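Local coordinates for protein C-C motif chemokine 1 (Homo sapiens, PDB 4OIJ) that acts as a secreted cytokine that binds the receptor CCR8 and attracts monocytes but not neutrophils, at residues 23-28 with 42-47. Numbering follows the deposited sequence.
Sequences RAILCY and FKLKRG
Ile25 holds its CD1 methyl over one face of the Phe42 ring, 4.0 Å from the ring centroid and displaced toward the rim, a CH-pi contact. With CG1 beside the backbone N (chi1 -49°), CG2 is anti to that N and lies beside Phe42 CB, while CG1 meets the CD2 methyl of Leu44 at 3.7 Å. Tyr28 CB comes obliquely to Phe42 CD1, its own ring leading off to meet His68. Val59 and His62 of helix 57-64 also pack on Phe42, and His62 touches Ile25 as well, so this side of the sheet faces the C-terminal helix. The contact lies in the hairpin of strands 25-30 and 39-44, within the chemokine fold of a three-stranded antiparallel sheet with a C-terminal helix packed across it. Cutting Ile25 back to an alanine removes CG1, CG2 and CD1, and would probably leave a gap over the Phe42 ring face and take away the CG1 contact of Leu44 CD2. Between the strands Leu26 N donates to Lys43 O (2.8 Å) and Lys43 N to Cys27 O (2.7 Å, 171° at the hydrogen). On the face that carries Cys27 and Lys43, the Lys43 chain, extended as far as CE and bent at chi4, sets CD 3.6 Å from Cys27 SG, which forms the disulfide with Cys69. Farther along, Lys45 bends at chi2 (-63°) and again at chi4, lays CD against Leu26 CD2 and delivers NZ to Arg23 O at 2.8 Å, approaching nearly in line with the carbonyl.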
loop_
_atom_site.group_PDB
_atom_site.type_symbol
_atom_site.label_atom_id
_atom_site.label_comp_id
_atom_site.label_asym_id
_atom_site.label_seq_id
_atom_site.Cartn_x
_atom_site.Cartn_y
_atom_site.Cartn_z
ATOM N N ARG A 23 -19.417 12.131 1.357
ATOM C CA ARG A 23 -20.094 11.179 2.273
ATOM C C ARG A 23 -19.625 9.718 2.072
ATOM O O ARG A 23 -19.747 8.912 2.979
ATOM C CB ARG A 23 -21.636 11.297 2.162
ATOM C CG ARG A 23 -22.198 10.953 0.766
ATOM C CD ARG A 23 -23.639 11.411 0.510
ATOM N NE ARG A 23 -23.745 12.173 -0.746
ATOM C CZ ARG A 23 -23.800 11.635 -1.966
ATOM N NH1 ARG A 23 -23.782 10.315 -2.120
ATOM N NH2 ARG A 23 -23.839 12.413 -3.044
ATOM N N ALA A 24 -19.078 9.396 0.886
ATOM C CA ALA A 24 -18.576 8.062 0.540
ATOM C C ALA A 24 -17.194 7.757 1.127
ATOM O O ALA A 24 -16.792 6.590 1.141
ATOM C CB ALA A 24 -18.524 7.912 -0.978
ATOM N N ILE A 25 -16.458 8.802 1.574
ATOM C CA ILE A 25 -15.068 8.712 2.061
ATOM C C ILE A 25 -15.009 8.699 3.580
ATOM O O ILE A 25 -15.663 9.517 4.222
ATOM C CB ILE A 25 -14.202 9.883 1.489
ATOM C CG1 ILE A 25 -14.363 10.051 -0.048
ATOM C CG2 ILE A 25 -12.730 9.738 1.875
ATOM C CD1 ILE A 25 -14.020 11.463 -0.623
ATOM N N LEU A 26 -14.139 7.835 4.142
ATOM C CA LEU A 26 -13.918 7.734 5.581
ATOM C C LEU A 26 -12.829 8.697 6.024
ATOM O O LEU A 26 -13.010 9.415 6.999
ATOM C CB LEU A 26 -13.480 6.310 5.958
ATOM C CG LEU A 26 -14.517 5.202 5.930
ATOM C CD1 LEU A 26 -13.840 3.865 6.063
ATOM C CD2 LEU A 26 -15.525 5.354 7.069
ATOM N N CYS A 27 -11.682 8.701 5.292
ATOM C CA CYS A 27 -10.467 9.431 5.640
ATOM C C CYS A 27 -9.497 9.445 4.460
ATOM O O CYS A 27 -9.731 8.769 3.458
ATOM C CB CYS A 27 -9.826 8.780 6.874
ATOM S SG CYS A 27 -9.531 6.986 6.717
ATOM N N TYR A 28 -8.390 10.188 4.587
ATOM C CA TYR A 28 -7.363 10.222 3.554
ATOM C C TYR A 28 -5.951 9.905 4.085
ATOM O O TYR A 28 -5.654 10.154 5.253
ATOM C CB TYR A 28 -7.362 11.574 2.795
ATOM C CG TYR A 28 -6.691 12.700 3.548
ATOM C CD1 TYR A 28 -5.329 12.957 3.393
ATOM C CD2 TYR A 28 -7.400 13.474 4.462
ATOM C CE1 TYR A 28 -4.701 13.982 4.095
ATOM C CE2 TYR A 28 -6.789 14.521 5.148
ATOM C CZ TYR A 28 -5.436 14.766 4.968
ATOM O OH TYR A 28 -4.809 15.767 5.674
ATOM N N PHE A 42 -7.955 8.447 -0.864
ATOM C CA PHE A 42 -9.148 8.522 -0.058
ATOM C C PHE A 42 -9.530 7.088 0.301
ATOM O O PHE A 42 -9.595 6.224 -0.584
ATOM C CB PHE A 42 -10.308 9.168 -0.828
ATOM C CG PHE A 42 -10.145 10.637 -1.114
ATOM C CD1 PHE A 42 -10.034 11.557 -0.070
ATOM C CD2 PHE A 42 -10.216 11.120 -2.420
ATOM C CE1 PHE A 42 -9.957 12.928 -0.331
ATOM C CE2 PHE A 42 -10.152 12.491 -2.679
ATOM C CZ PHE A 42 -10.010 13.386 -1.637
ATOM N N LYS A 43 -9.801 6.837 1.584
ATOM C CA LYS A 43 -10.270 5.530 2.046
ATOM C C LYS A 43 -11.760 5.579 1.942
ATOM O O LYS A 43 -12.368 6.506 2.460
ATOM C CB LYS A 43 -9.841 5.252 3.498
ATOM C CG LYS A 43 -10.218 3.847 3.982
ATOM C CD LYS A 43 -9.986 3.614 5.478
ATOM C CE LYS A 43 -10.015 2.137 5.796
ATOM N NZ LYS A 43 -11.353 1.535 5.550
ATOM N N LEU A 44 -12.347 4.651 1.198
ATOM C CA LEU A 44 -13.796 4.612 1.018
ATOM C C LEU A 44 -14.404 3.561 1.968
ATOM O O LEU A 44 -13.693 2.978 2.797
ATOM C CB LEU A 44 -14.163 4.339 -0.461
ATOM C CG LEU A 44 -13.566 5.280 -1.548
ATOM C CD1 LEU A 44 -13.814 4.746 -2.944
ATOM C CD2 LEU A 44 -14.125 6.678 -1.452
ATOM N N LYS A 45 -15.718 3.347 1.884
ATOM C CA LYS A 45 -16.407 2.383 2.747
ATOM C C LYS A 45 -16.013 0.937 2.408
ATOM O O LYS A 45 -15.420 0.686 1.347
ATOM C CB LYS A 45 -17.921 2.605 2.705
ATOM C CG LYS A 45 -18.339 4.069 2.911
ATOM C CD LYS A 45 -17.965 4.644 4.285
ATOM C CE LYS A 45 -18.031 6.155 4.333
ATOM N NZ LYS A 45 -19.415 6.657 4.565
ATOM N N ARG A 46 -16.258 0.010 3.357
ATOM C CA ARG A 46 -15.954 -1.420 3.257
ATOM C C ARG A 46 -14.552 -1.716 2.662
ATOM O O ARG A 46 -14.409 -2.525 1.738
ATOM C CB ARG A 46 -17.100 -2.164 2.543
ATOM C CG ARG A 46 -18.246 -2.597 3.470
ATOM C CD ARG A 46 -19.183 -1.489 3.901
ATOM N NE ARG A 46 -20.364 -2.032 4.578
ATOM C CZ ARG A 46 -21.239 -1.310 5.272
ATOM N NH1 ARG A 46 -21.071 -0.001 5.408
ATOM N NH2 ARG A 46 -22.284 -1.893 5.842
ATOM N N GLY A 47 -13.548 -1.008 3.187
ATOM C CA GLY A 47 -12.145 -1.150 2.811
ATOM C C GLY A 47 -11.749 -0.775 1.393
ATOM O O GLY A 47 -10.630 -1.091 0.978
#